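Local structure of cytochrome c (Pseudomonas aeruginosa, 6RTE) at residues A[143-148]-A[454-459]. The protein is the dihydro-heme d1 dehydrogenase NirN, an eight-bladed beta-propeller oxidoreductase with a heme c domain that acts in heme d1 biosynthesis. Residues are numbered along the deposited sequence; the frame is centred on the assembly and turned at random.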
loop_
_atom_site.group_PDB
_atom_site.type_symbol
_atom_site.label_atom_id
_atom_site.label_comp_id
_atom_site.label_asym_id
_atom_site.label_seq_id
_atom_site.Cartn_x
_atom_site.Cartn_y
_atom_site.Cartn_z
ATOM N N GLU A 143 19.342 21.031 -2.596
ATOM C CA GLU A 143 20.688 20.575 -2.280
ATOM C C GLU A 143 20.709 19.223 -1.578
ATOM O O GLU A 143 21.761 18.580 -1.542
ATOM C CB GLU A 143 21.404 21.633 -1.422
ATOM C CG GLU A 143 21.404 23.019 -2.081
ATOM C CD GLU A 143 22.612 23.877 -1.730
ATOM O OE1 GLU A 143 22.535 24.643 -0.744
ATOM O OE2 GLU A 143 23.634 23.805 -2.456
ATOM N N ALA A 144 19.577 18.763 -1.057
ATOM C CA ALA A 144 19.543 17.485 -0.362
ATOM C C ALA A 144 19.909 16.339 -1.303
ATOM O O ALA A 144 19.725 16.411 -2.523
ATOM C CB ALA A 144 18.154 17.242 0.230
ATOM N N ASP A 145 20.429 15.274 -0.724
ATOM C CA ASP A 145 20.796 14.089 -1.489
ATOM C C ASP A 145 19.542 13.445 -2.074
ATOM O O ASP A 145 18.667 12.997 -1.314
ATOM C CB ASP A 145 21.558 13.121 -0.579
ATOM C CG ASP A 145 21.849 11.784 -1.244
ATOM O OD1 ASP A 145 21.574 11.622 -2.458
ATOM O OD2 ASP A 145 22.356 10.890 -0.530
ATOM N N PRO A 146 19.398 13.385 -3.401
ATOM C CA PRO A 146 18.170 12.792 -3.971
ATOM C C PRO A 146 17.941 11.348 -3.557
ATOM O O PRO A 146 16.779 10.899 -3.477
ATOM C CB PRO A 146 18.389 12.893 -5.488
ATOM C CG PRO A 146 19.471 13.920 -5.669
ATOM C CD PRO A 146 20.336 13.837 -4.445
ATOM N N LEU A 147 19.003 10.595 -3.308
ATOM C CA LEU A 147 18.878 9.178 -2.988
ATOM C C LEU A 147 18.625 8.919 -1.506
ATOM O O LEU A 147 18.415 7.761 -1.123
ATOM C CB LEU A 147 20.148 8.434 -3.436
ATOM C CG LEU A 147 20.369 8.441 -4.952
ATOM C CD1 LEU A 147 21.670 7.730 -5.308
ATOM C CD2 LEU A 147 19.197 7.812 -5.695
ATOM N N ASN A 148 18.633 9.952 -0.661
ATOM C CA ASN A 148 18.301 9.765 0.744
ATOM C C ASN A 148 17.009 10.474 1.137
ATOM O O ASN A 148 16.714 10.585 2.330
ATOM C CB ASN A 148 19.455 10.238 1.631
ATOM C CG ASN A 148 19.487 9.513 2.963
ATOM O OD1 ASN A 148 18.848 8.468 3.134
ATOM N ND2 ASN A 148 20.239 10.055 3.910
ATOM N N PHE A 454 14.587 2.996 6.993
ATOM C CA PHE A 454 15.938 3.447 7.296
ATOM C C PHE A 454 16.417 4.491 6.291
ATOM O O PHE A 454 15.905 4.593 5.175
ATOM C CB PHE A 454 16.929 2.269 7.288
ATOM C CG PHE A 454 16.623 1.202 8.298
ATOM C CD1 PHE A 454 15.779 0.152 7.975
ATOM C CD2 PHE A 454 17.191 1.242 9.558
ATOM C CE1 PHE A 454 15.491 -0.835 8.897
ATOM C CE2 PHE A 454 16.910 0.252 10.495
ATOM C CZ PHE A 454 16.058 -0.788 10.161
ATOM N N THR A 455 17.420 5.264 6.709
ATOM C CA THR A 455 18.223 6.039 5.770
ATOM C C THR A 455 18.949 5.093 4.820
ATOM O O THR A 455 19.083 3.893 5.078
ATOM C CB THR A 455 19.250 6.902 6.499
ATOM O OG1 THR A 455 19.989 6.088 7.424
ATOM C CG2 THR A 455 18.580 8.047 7.250
ATOM N N ARG A 456 19.448 5.653 3.713
ATOM C CA ARG A 456 20.041 4.804 2.682
ATOM C C ARG A 456 21.221 4.006 3.229
ATOM O O ARG A 456 21.423 2.857 2.826
ATOM C CB ARG A 456 20.460 5.643 1.470
ATOM C CG ARG A 456 21.517 6.704 1.747
ATOM C CD ARG A 456 21.837 7.522 0.495
ATOM N NE ARG A 456 22.334 6.688 -0.604
ATOM C CZ ARG A 456 23.180 7.105 -1.543
ATOM N NH1 ARG A 456 23.642 8.350 -1.531
ATOM N NH2 ARG A 456 23.576 6.273 -2.497
ATOM N N ASP A 457 21.984 4.578 4.159
ATOM C CA ASP A 457 23.125 3.891 4.761
ATOM C C ASP A 457 22.769 3.147 6.046
ATOM O O ASP A 457 23.663 2.573 6.680
ATOM C CB ASP A 457 24.254 4.892 5.043
ATOM C CG ASP A 457 23.886 5.906 6.116
ATOM O OD1 ASP A 457 22.721 5.898 6.574
ATOM O OD2 ASP A 457 24.760 6.711 6.507
ATOM N N GLY A 458 21.499 3.144 6.449
ATOM C CA GLY A 458 21.077 2.388 7.614
ATOM C C GLY A 458 21.442 2.983 8.952
ATOM O O GLY A 458 21.200 2.339 9.982
ATOM N N ARG A 459 22.015 4.190 8.981
ATOM C CA ARG A 459 22.433 4.787 10.245
ATOM C C ARG A 459 21.258 5.227 11.113
ATOM O O ARG A 459 21.411 5.314 12.338
ATOM C CB ARG A 459 23.345 5.989 9.994
ATOM C CG ARG A 459 24.800 5.634 9.722
ATOM C CD ARG A 459 25.655 6.899 9.659
ATOM N NE ARG A 459 25.167 7.828 8.638
ATOM C CZ ARG A 459 25.262 9.155 8.709
ATOM N NH1 ARG A 459 24.778 9.902 7.722
ATOM N NH2 ARG A 459 25.825 9.740 9.764
HETATM O O HOH W 1 22.053 8.874 6.630
#
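Asn148 and Arg456 make the close-packed half of this contact between two propeller loops, one leading into strand 150-154, the other a type I turn from Thr455 to Gly458 that joins strands 449-454 and 460-465. Asn148 OD1 takes the backbone N of Arg456 at 2.9 Å in a fairly straight bond (163°), the donor standing above the carbonyl plane. Thr455 CA packs 3.6 Å from Asn148 OD1. The same buried oxygen accepts from the side chain of Asn496, so two N-H groups grip it and tie both loops to strand 491-496.

Toward solvent the contact loosens, carried by the side chain of the exposed Arg456. Its CG sits between the backbone N and the carbonyl carbon (chi1 62°), laying the aliphatic chain over Asn148, with Arg456 CD 3.8 Å from Asn148 CB. Leu147 CB lies 3.8 Å above the centre of the guanidinium, while Arg456 NH1 meets the syn lone pair of Asp145 OD2 at 3.0 Å. The hydrogen bond inside this salt bridge is bent (141°). Asp145 is steadied by an Asx turn, OD1 accepting from Leu147 N. A water links Asp457 OD1 to Asn148 ND2, the latter bond weak.

The chemistry implies a division of labour: the buried amide, with two donors on one oxygen, probably holds the loops in place, while the outer ion pair, held by one bent hydrogen bond, is probably more yielding.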